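Local atomic coordinates of Phikz039 (Pseudomonas phage phikz, PDB entry 3ZBQ), a protein that belongs to the tubulin/FtsZ superfamily as a phage-encoded tubulin-like protein, also called PhuZ, and holds guanosine-5'-diphosphate in its nucleotide pocket. Residues Asp136-Leu141 against Glu297-Ala302; Asn169-Pro174 against Glu293-Met298. All coordinates share one frame; numbering follows the deposited sequence.

Contact 1 of 2, residues Asp136-Leu141 against Glu297-Ala302; sequences DSDISL and EMMNRA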
ATOM      1  N   ASP A 136      10.476  -6.844  11.365  1.00  7.97           N
ATOM      2  CA  ASP A 136      11.720  -7.591  11.618  1.00 10.05           C
ATOM      3  C   ASP A 136      12.682  -6.874  12.554  1.00 10.17           C
ATOM      4  O   ASP A 136      13.722  -7.426  12.922  1.00  9.42           O
ATOM      5  CB  ASP A 136      12.426  -7.995  10.305  1.00 11.66           C
ATOM      6  CG  ASP A 136      13.011  -6.808   9.545  1.00 10.97           C
ATOM      7  OD1 ASP A 136      12.532  -5.672   9.733  1.00 16.15           O
ATOM      8  OD2 ASP A 136      13.959  -7.010   8.744  1.00 12.58           O
ATOM      9  N   SER A 137      12.342  -5.654  12.958  1.00  9.21           N
ATOM     10  CA  SER A 137      13.127  -4.946  13.967  1.00 10.76           C
ATOM     11  C   SER A 137      12.265  -3.882  14.615  1.00 10.62           C
ATOM     12  O   SER A 137      11.152  -3.607  14.154  1.00  6.89           O
ATOM     13  CB  SER A 137      14.371  -4.291  13.356  1.00  9.25           C
ATOM     14  OG  SER A 137      14.016  -3.188  12.545  1.00  7.75           O
ATOM     15  N   ASP A 138      12.779  -3.275  15.678  1.00  8.19           N
ATOM     16  CA  ASP A 138      12.067  -2.190  16.342  1.00  9.67           C
ATOM     17  C   ASP A 138      11.699  -1.066  15.374  1.00 10.04           C
ATOM     18  O   ASP A 138      10.552  -0.599  15.353  1.00  9.92           O
ATOM     19  CB  ASP A 138      12.885  -1.633  17.508  1.00 12.32           C
ATOM     20  CG  ASP A 138      12.195  -0.468  18.190  1.00 17.25           C
ATOM     21  OD1 ASP A 138      11.026  -0.617  18.595  1.00 19.66           O
ATOM     22  OD2 ASP A 138      12.817   0.609  18.313  1.00 25.44           O
ATOM     23  N   ILE A 139      12.657  -0.648  14.549  1.00  8.78           N
ATOM     24  CA  ILE A 139      12.420   0.472  13.630  1.00  9.06           C
ATOM     25  C   ILE A 139      11.374   0.136  12.556  1.00  5.12           C
ATOM     26  O   ILE A 139      10.495   0.946  12.265  1.00  7.80           O
ATOM     27  CB  ILE A 139      13.752   1.035  13.013  1.00  6.67           C
ATOM     28  CG1 ILE A 139      13.509   2.404  12.353  1.00  8.03           C
ATOM     29  CG2 ILE A 139      14.398   0.028  12.053  1.00  9.39           C
ATOM     30  CD1 ILE A 139      14.796   3.139  11.937  1.00  8.90           C
ATOM     31  N   SER A 140      11.444  -1.056  11.974  1.00  6.49           N
ATOM     32  CA  SER A 140      10.478  -1.407  10.927  1.00  6.17           C
ATOM     33  C   SER A 140       9.077  -1.624  11.504  1.00  7.24           C
ATOM     34  O   SER A 140       8.067  -1.346  10.843  1.00  5.05           O
ATOM     35  CB  SER A 140      10.938  -2.629  10.132  1.00  6.26           C
ATOM     36  OG  SER A 140      10.953  -3.788  10.937  1.00  7.57           O
ATOM     37  N   LEU A 141       9.004  -2.118  12.737  1.00  6.15           N
ATOM     38  CA  LEU A 141       7.710  -2.255  13.406  1.00  7.53           C
ATOM     39  C   LEU A 141       7.144  -0.871  13.712  1.00  8.05           C
ATOM     40  O   LEU A 141       5.954  -0.627  13.536  1.00  7.53           O
ATOM     41  CB  LEU A 141       7.845  -3.090  14.684  1.00  8.06           C
ATOM     42  CG  LEU A 141       6.643  -3.116  15.640  1.00  8.00           C
ATOM     43  CD1 LEU A 141       5.375  -3.667  14.952  1.00  6.31           C
ATOM     44  CD2 LEU A 141       6.980  -3.948  16.863  1.00  8.99           C
ATOM     45  N   GLU A 297       4.245  -4.857  21.992  1.00 12.38           N
ATOM     46  CA  GLU A 297       4.341  -5.284  23.394  1.00 18.48           C
ATOM     47  C   GLU A 297       5.536  -6.206  23.638  1.00 16.15           C
ATOM     48  O   GLU A 297       6.227  -6.082  24.653  1.00 21.60           O
ATOM     49  CB  GLU A 297       3.030  -5.922  23.873  1.00 17.36           C
ATOM     50  CG  GLU A 297       1.904  -4.903  23.982  1.00 23.87           C
ATOM     51  CD  GLU A 297       0.553  -5.516  24.301  1.00 33.10           C
ATOM     52  OE1 GLU A 297       0.438  -6.762  24.312  1.00 36.39           O
ATOM     53  OE2 GLU A 297      -0.398  -4.739  24.535  1.00 33.76           O
ATOM     54  N   MET A 298       5.802  -7.112  22.702  1.00 16.03           N
ATOM     55  CA  MET A 298       7.002  -7.948  22.798  1.00 17.69           C
ATOM     56  C   MET A 298       8.284  -7.117  22.686  1.00 18.17           C
ATOM     57  O   MET A 298       9.222  -7.298  23.468  1.00 17.18           O
ATOM     58  CB  MET A 298       7.006  -9.029  21.717  1.00 20.35           C
ATOM     59  CG  MET A 298       5.850 -10.005  21.790  1.00 29.48           C
ATOM     60  SD  MET A 298       5.759 -11.003  20.284  1.00 39.47           S
ATOM     61  CE  MET A 298       7.449 -11.598  20.199  1.00 28.92           C
ATOM     62  N   MET A 299       8.325  -6.215  21.708  1.00 13.90           N
ATOM     63  CA  MET A 299       9.515  -5.396  21.464  1.00 15.26           C
ATOM     64  C   MET A 299       9.859  -4.505  22.660  1.00 17.53           C
ATOM     65  O   MET A 299      11.023  -4.416  23.056  1.00 13.80           O
ATOM     66  CB  MET A 299       9.336  -4.541  20.201  1.00 14.86           C
ATOM     67  CG  MET A 299      10.574  -3.739  19.802  1.00 17.07           C
ATOM     68  SD  MET A 299      11.951  -4.753  19.195  1.00 22.02           S
ATOM     69  CE  MET A 299      11.188  -5.578  17.794  1.00 18.75           C
ATOM     70  N   ASN A 300       8.853  -3.855  23.244  1.00 14.46           N
ATOM     71  CA  ASN A 300       9.088  -3.016  24.420  1.00 14.35           C
ATOM     72  C   ASN A 300       9.579  -3.828  25.617  1.00 17.23           C
ATOM     73  O   ASN A 300      10.457  -3.388  26.361  1.00 17.20           O
ATOM     74  CB  ASN A 300       7.840  -2.204  24.786  1.00 17.46           C
ATOM     75  CG  ASN A 300       7.558  -1.087  23.796  1.00 17.76           C
ATOM     76  OD1 ASN A 300       8.394  -0.764  22.947  1.00 16.56           O
ATOM     77  ND2 ASN A 300       6.370  -0.491  23.900  1.00 20.74           N
ATOM     78  N   ARG A 301       9.025  -5.023  25.782  1.00 16.06           N
ATOM     79  CA  ARG A 301       9.465  -5.950  26.822  1.00 20.01           C
ATOM     80  C   ARG A 301      10.956  -6.256  26.633  1.00 20.76           C
ATOM     81  O   ARG A 301      11.765  -6.153  27.570  1.00 17.98           O
ATOM     82  CB  ARG A 301       8.641  -7.235  26.717  1.00 24.40           C
ATOM     83  CG  ARG A 301       8.587  -8.118  27.954  1.00 33.98           C
ATOM     84  CD  ARG A 301       7.761  -9.384  27.656  1.00 34.49           C
ATOM     85  NE  ARG A 301       6.481  -9.067  27.018  1.00 34.92           N
ATOM     86  CZ  ARG A 301       5.937  -9.759  26.015  1.00 39.91           C
ATOM     87  NH1 ARG A 301       6.560 -10.825  25.520  1.00 35.53           N
ATOM     88  NH2 ARG A 301       4.767  -9.381  25.499  1.00 31.16           N
ATOM     89  N   ALA A 302      11.322  -6.610  25.404  1.00 14.31           N
ATOM     90  CA  ALA A 302      12.705  -6.958  25.089  1.00 17.79           C
ATOM     91  C   ALA A 302      13.649  -5.783  25.318  1.00 18.30           C
ATOM     92  O   ALA A 302      14.709  -5.940  25.933  1.00 16.66           O
ATOM     93  CB  ALA A 302      12.811  -7.445  23.667  1.00 16.79           C
TER
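Met299 reaches from helix 284-304 onto the start of helix 138-158 and touches Ser137, Asp138 and Leu141. Most of the contact is van der Waals packing around this one side chain. Its CG stands anti to the backbone N (chi1 -175°), and the chain then bends at both chi2 and chi3. The bends lay the thioether against the first turn of the other helix. Met299 SD sits 3.7 Å from Asp138 CB, and Met299 CE lies 3.5 Å from Asp138 N. The methyl also touches the carbonyl carbon of Ser137. Asp138 OD1 comes within 3.4 Å of Met299 CG. Nearer the root, Met299 CB meets Leu141 CD2 at 4.1 Å, the two side chains running past each other in opposite directions.

The carboxylate of Asp138 finds its ionic partners outside the two segments. OD2 forms salt bridges with Arg142 and Lys303, and OD1 forms one with Arg296. Three cations would probably keep this carboxylate ionised. The aliphatic part of Met299 thus packs beside a carboxylate that is probably charged.

Within 136-141, bonds shape the helix start. Ser137 is the N-cap, and its OG accepts a weak bond from Ser140 N at 3.4 Å. Leu141 N donates a hydrogen bond to Ser137 O at 3.0 Å. Ser140 OG donates to Asp136 OD1 at 2.7 Å and meets that oxygen nearly along its C-O axis.

Helix 138-158 follows parallel strand 127-133. The contact joins this strand-loop-helix unit of the Rossmann-like nucleotide-binding domain of the tubulin/FtsZ fold to the helix that follows the last strand.

Contact 2 of 2, residues Asn169-Pro174 against Glu293-Met298; sequences NVEGIP and EERREM. With GDP (guanosine-5'-diphosphate), chain B.
Asn169 ND2 is held by two acceptors of guanosine-5'-diphosphate, N3 of the base and O2' of the ribose, each at 3.1 Å. The bond to N3 is close to straight, and the one to O2' is more bent. On the same amide, Asn169 OD1 accepts from GDP N2 at 2.9 Å. The side chain therefore reads a donor and an acceptor of the guanine and also ties down the sugar. Asn169 belongs to the loop after parallel strand 163-168, one of the nucleotide-binding loops of the tubulin/FtsZ fold. Its side chain also rests on Gln175 and Val178 of the helix that follows.

Farther along, the loop leaves the pocket and turns toward helix 284-304. Val170 to Ile173 form a type II beta turn, closed by Ile173 N to Val170 O at 2.9 Å. Gly172 takes its third position with phi 103°, where a CB would press on the carbonyl oxygen of Glu171.

Glu171 makes the link to the helix. With CG anti to the backbone N (chi1 -173°) and an extended chain, its carboxylate reaches the guanidinium of Arg295. The salt bridge is long, 3.7 Å between Glu171 OE1 and Arg295 NH2. The two planes are 78° apart, so this is not a flat, two-pronged pairing. It is a surface contact. Arg295 bends at chi2 and chi3, and one face of its guanidinium packs on its own helix: Met298 CE lies 4.2 Å above the plane, over its centre.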
ATOM      1  N   ASN A 169       4.498  -9.547   5.700  1.00  6.85           N
ATOM      2  CA  ASN A 169       5.723 -10.325   5.640  1.00 10.73           C
ATOM      3  C   ASN A 169       5.810 -11.094   6.950  1.00 10.45           C
ATOM      4  O   ASN A 169       6.432 -10.636   7.914  1.00 11.11           O
ATOM      5  CB  ASN A 169       6.956  -9.422   5.486  1.00  8.57           C
ATOM      6  CG  ASN A 169       7.261  -9.069   4.031  1.00  9.28           C
ATOM      7  OD1 ASN A 169       6.660  -9.611   3.100  1.00  9.78           O
ATOM      8  ND2 ASN A 169       8.226  -8.166   3.830  1.00 10.29           N
ATOM      9  N   VAL A 170       5.144 -12.243   6.993  1.00  8.89           N
ATOM     10  CA  VAL A 170       5.169 -13.081   8.180  1.00 10.68           C
ATOM     11  C   VAL A 170       6.600 -13.535   8.408  1.00  9.57           C
ATOM     12  O   VAL A 170       7.239 -14.099   7.517  1.00 10.21           O
ATOM     13  CB  VAL A 170       4.228 -14.289   8.058  1.00  9.21           C
ATOM     14  CG1 VAL A 170       4.277 -15.111   9.327  1.00 11.36           C
ATOM     15  CG2 VAL A 170       2.791 -13.811   7.830  1.00 10.21           C
ATOM     16  N   GLU A 171       7.111 -13.233   9.593  1.00 13.47           N
ATOM     17  CA  GLU A 171       8.461 -13.608   9.968  1.00 14.78           C
ATOM     18  C   GLU A 171       8.698 -15.085   9.655  1.00 12.80           C
ATOM     19  O   GLU A 171       7.965 -15.953  10.142  1.00 14.94           O
ATOM     20  CB  GLU A 171       8.640 -13.334  11.458  1.00 19.92           C
ATOM     21  CG  GLU A 171      10.026 -13.508  11.995  1.00 24.51           C
ATOM     22  CD  GLU A 171      10.071 -13.262  13.496  1.00 32.14           C
ATOM     23  OE1 GLU A 171       9.147 -13.722  14.211  1.00 36.56           O
ATOM     24  OE2 GLU A 171      11.037 -12.616  13.961  1.00 34.86           O
ATOM     25  N   GLY A 172       9.689 -15.364   8.807  1.00  9.94           N
ATOM     26  CA  GLY A 172      10.007 -16.734   8.434  1.00 12.60           C
ATOM     27  C   GLY A 172       9.525 -17.168   7.060  1.00 11.15           C
ATOM     28  O   GLY A 172      10.062 -18.119   6.481  1.00 13.85           O
ATOM     29  N   ILE A 173       8.509 -16.485   6.529  1.00  9.57           N
ATOM     30  CA  ILE A 173       7.949 -16.856   5.232  1.00  8.99           C
ATOM     31  C   ILE A 173       8.699 -16.128   4.118  1.00 10.31           C
ATOM     32  O   ILE A 173       8.920 -14.917   4.210  1.00 12.35           O
ATOM     33  CB  ILE A 173       6.448 -16.495   5.141  1.00  9.87           C
ATOM     34  CG1 ILE A 173       5.649 -17.224   6.225  1.00 10.40           C
ATOM     35  CG2 ILE A 173       5.899 -16.822   3.760  1.00 10.76           C
ATOM     36  CD1 ILE A 173       5.732 -18.745   6.130  1.00 10.43           C
ATOM     37  N   PRO A 174       9.119 -16.867   3.080  1.00  9.98           N
ATOM     38  CA  PRO A 174       9.839 -16.269   1.947  1.00 11.87           C
ATOM     39  C   PRO A 174       9.056 -15.109   1.338  1.00 15.17           C
ATOM     40  O   PRO A 174       7.869 -15.275   1.042  1.00 11.78           O
ATOM     41  CB  PRO A 174       9.928 -17.421   0.945  1.00 14.47           C
ATOM     42  CG  PRO A 174       9.894 -18.662   1.788  1.00 17.36           C
ATOM     43  CD  PRO A 174       9.057 -18.340   2.999  1.00 12.07           C
ATOM     44  N   GLU A 293       0.221  -4.268  17.570  1.00 11.52           N
ATOM     45  CA  GLU A 293       0.218  -3.966  18.999  1.00 12.26           C
ATOM     46  C   GLU A 293       0.923  -5.069  19.783  1.00 16.37           C
ATOM     47  O   GLU A 293       1.767  -4.795  20.646  1.00 14.01           O
ATOM     48  CB  GLU A 293      -1.214  -3.780  19.503  1.00 16.50           C
ATOM     49  CG  GLU A 293      -1.334  -3.392  20.974  1.00 15.43           C
ATOM     50  CD  GLU A 293      -2.774  -3.088  21.365  1.00 24.52           C
ATOM     51  OE1 GLU A 293      -3.519  -4.041  21.680  1.00 28.93           O
ATOM     52  OE2 GLU A 293      -3.159  -1.897  21.343  1.00 20.95           O
ATOM     53  N   GLU A 294       0.597  -6.316  19.462  1.00 13.87           N
ATOM     54  CA  GLU A 294       1.223  -7.460  20.125  1.00 16.24           C
ATOM     55  C   GLU A 294       2.718  -7.513  19.851  1.00 15.72           C
ATOM     56  O   GLU A 294       3.504  -7.795  20.759  1.00 15.06           O
ATOM     57  CB  GLU A 294       0.564  -8.772  19.686  1.00 16.31           C
ATOM     58  CG  GLU A 294      -0.857  -8.943  20.202  1.00 24.66           C
ATOM     59  CD  GLU A 294      -1.640  -9.985  19.423  1.00 28.40           C
ATOM     60  OE1 GLU A 294      -1.142 -10.439  18.366  1.00 33.85           O
ATOM     61  OE2 GLU A 294      -2.752 -10.348  19.869  1.00 29.88           O
ATOM     62  N   ARG A 295       3.124  -7.253  18.607  1.00 11.97           N
ATOM     63  CA  ARG A 295       4.561  -7.222  18.307  1.00 12.53           C
ATOM     64  C   ARG A 295       5.227  -6.095  19.086  1.00 12.50           C
ATOM     65  O   ARG A 295       6.344  -6.247  19.578  1.00 10.34           O
ATOM     66  CB  ARG A 295       4.837  -7.031  16.809  1.00 12.43           C
ATOM     67  CG  ARG A 295       4.231  -8.080  15.880  1.00 14.89           C
ATOM     68  CD  ARG A 295       4.694  -9.490  16.198  1.00 19.31           C
ATOM     69  NE  ARG A 295       6.150  -9.604  16.202  1.00 20.94           N
ATOM     70  CZ  ARG A 295       6.808 -10.755  16.096  1.00 25.21           C
ATOM     71  NH1 ARG A 295       6.134 -11.891  15.962  1.00 27.71           N
ATOM     72  NH2 ARG A 295       8.135 -10.768  16.112  1.00 24.06           N
ATOM     73  N   ARG A 296       4.543  -4.962  19.199  1.00  9.98           N
ATOM     74  CA  ARG A 296       5.071  -3.819  19.942  1.00 13.30           C
ATOM     75  C   ARG A 296       5.224  -4.152  21.429  1.00 15.12           C
ATOM     76  O   ARG A 296       6.229  -3.785  22.055  1.00 12.02           O
ATOM     77  CB  ARG A 296       4.182  -2.586  19.725  1.00 11.67           C
ATOM     78  CG  ARG A 296       4.465  -1.390  20.632  1.00  9.98           C
ATOM     79  CD  ARG A 296       5.951  -0.964  20.625  1.00 11.07           C
ATOM     80  NE  ARG A 296       6.512  -0.779  19.283  1.00 12.63           N
ATOM     81  CZ  ARG A 296       7.819  -0.727  19.024  1.00 14.73           C
ATOM     82  NH1 ARG A 296       8.691  -0.853  20.014  1.00 15.70           N
ATOM     83  NH2 ARG A 296       8.260  -0.559  17.779  1.00 12.41           N
ATOM     84  N   GLU A 297       4.245  -4.857  21.992  1.00 12.38           N
ATOM     85  CA  GLU A 297       4.341  -5.284  23.394  1.00 18.48           C
ATOM     86  C   GLU A 297       5.536  -6.206  23.638  1.00 16.15           C
ATOM     87  O   GLU A 297       6.227  -6.082  24.653  1.00 21.60           O
ATOM     88  CB  GLU A 297       3.030  -5.922  23.873  1.00 17.36           C
ATOM     89  CG  GLU A 297       1.904  -4.903  23.982  1.00 23.87           C
ATOM     90  CD  GLU A 297       0.553  -5.516  24.301  1.00 33.10           C
ATOM     91  OE1 GLU A 297       0.438  -6.762  24.312  1.00 36.39           O
ATOM     92  OE2 GLU A 297      -0.398  -4.739  24.535  1.00 33.76           O
ATOM     93  N   MET A 298       5.802  -7.112  22.702  1.00 16.03           N
ATOM     94  CA  MET A 298       7.002  -7.948  22.798  1.00 17.69           C
ATOM     95  C   MET A 298       8.284  -7.117  22.686  1.00 18.17           C
ATOM     96  O   MET A 298       9.222  -7.298  23.468  1.00 17.18           O
ATOM     97  CB  MET A 298       7.006  -9.029  21.717  1.00 20.35           C
ATOM     98  CG  MET A 298       5.850 -10.005  21.790  1.00 29.48           C
ATOM     99  SD  MET A 298       5.759 -11.003  20.284  1.00 39.47           S
ATOM    100  CE  MET A 298       7.449 -11.598  20.199  1.00 28.92           C
TER
HETATM  101  PB  GDP B 999      11.726   1.820   1.225  1.00  5.43           P
HETATM  102  O1B GDP B 999      12.565   1.851  -0.027  1.00  3.97           O
HETATM  103  O2B GDP B 999      10.264   2.031   0.888  1.00  4.08           O
HETATM  104  O3B GDP B 999      12.186   2.843   2.235  1.00  6.22           O
HETATM  105  O3A GDP B 999      11.840   0.395   1.961  1.00  4.77           O
HETATM  106  PA  GDP B 999      11.775  -1.047   1.253  1.00  5.97           P
HETATM  107  O1A GDP B 999      12.867  -1.342   0.252  1.00  7.91           O
HETATM  108  O2A GDP B 999      10.404  -1.265   0.648  1.00  4.93           O
HETATM  109  O5' GDP B 999      11.966  -2.022   2.501  1.00  8.74           O
HETATM  110  C5' GDP B 999      11.122  -1.937   3.643  1.00  6.18           C
HETATM  111  C4' GDP B 999      10.637  -3.339   4.008  1.00  6.92           C
HETATM  112  O4' GDP B 999       9.751  -3.812   2.993  1.00  6.27           O
HETATM  113  C3' GDP B 999      11.740  -4.377   4.074  1.00  8.12           C
HETATM  114  O3' GDP B 999      12.321  -4.402   5.388  1.00  9.02           O
HETATM  115  C2' GDP B 999      11.012  -5.658   3.745  1.00  8.27           C
HETATM  116  O2' GDP B 999      10.356  -6.145   4.917  1.00  6.67           O
HETATM  117  C1' GDP B 999       9.892  -5.223   2.829  1.00  6.84           C
HETATM  118  N9  GDP B 999      10.208  -5.455   1.403  1.00  8.52           N
HETATM  119  C8  GDP B 999      11.087  -4.794   0.625  1.00  9.03           C
HETATM  120  N7  GDP B 999      11.079  -5.286  -0.638  1.00  9.76           N
HETATM  121  C5  GDP B 999      10.162  -6.274  -0.686  1.00 10.34           C
HETATM  122  C6  GDP B 999       9.639  -7.216  -1.702  1.00 11.69           C
HETATM  123  O6  GDP B 999      10.060  -7.194  -2.887  1.00 12.38           O
HETATM  124  N1  GDP B 999       8.683  -8.077  -1.309  1.00 10.51           N
HETATM  125  C2  GDP B 999       8.206  -8.118  -0.047  1.00  9.47           C
HETATM  126  N2  GDP B 999       7.252  -9.021   0.290  1.00  8.51           N
HETATM  127  N3  GDP B 999       8.638  -7.289   0.927  1.00 10.14           N
HETATM  128  C4  GDP B 999       9.595  -6.372   0.665  1.00 10.66           C

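Both contacts end on helix 284-304, share Glu297 and Met298, and have centres about 9 Å apart. They meet directly. The salt bridge from Asp138 OD1 of contact 1 to Arg296 NH1 of contact 2 is 2.7 Å long. Beside it, Leu141 CD2 packs 3.5 Å from Arg296 N. Tyr135, just before 136-141, bridges the regions by touching Glu171 and Arg295 of contact 2. Helix 284-304 thus meets the first turn of helix 138-158 and the loop 169-174, which follow the neighbouring parallel strands 127-133 and 163-168. Asn169 binds guanosine-5'-diphosphate directly, and the Ser137 side chain is about 7 Å from it.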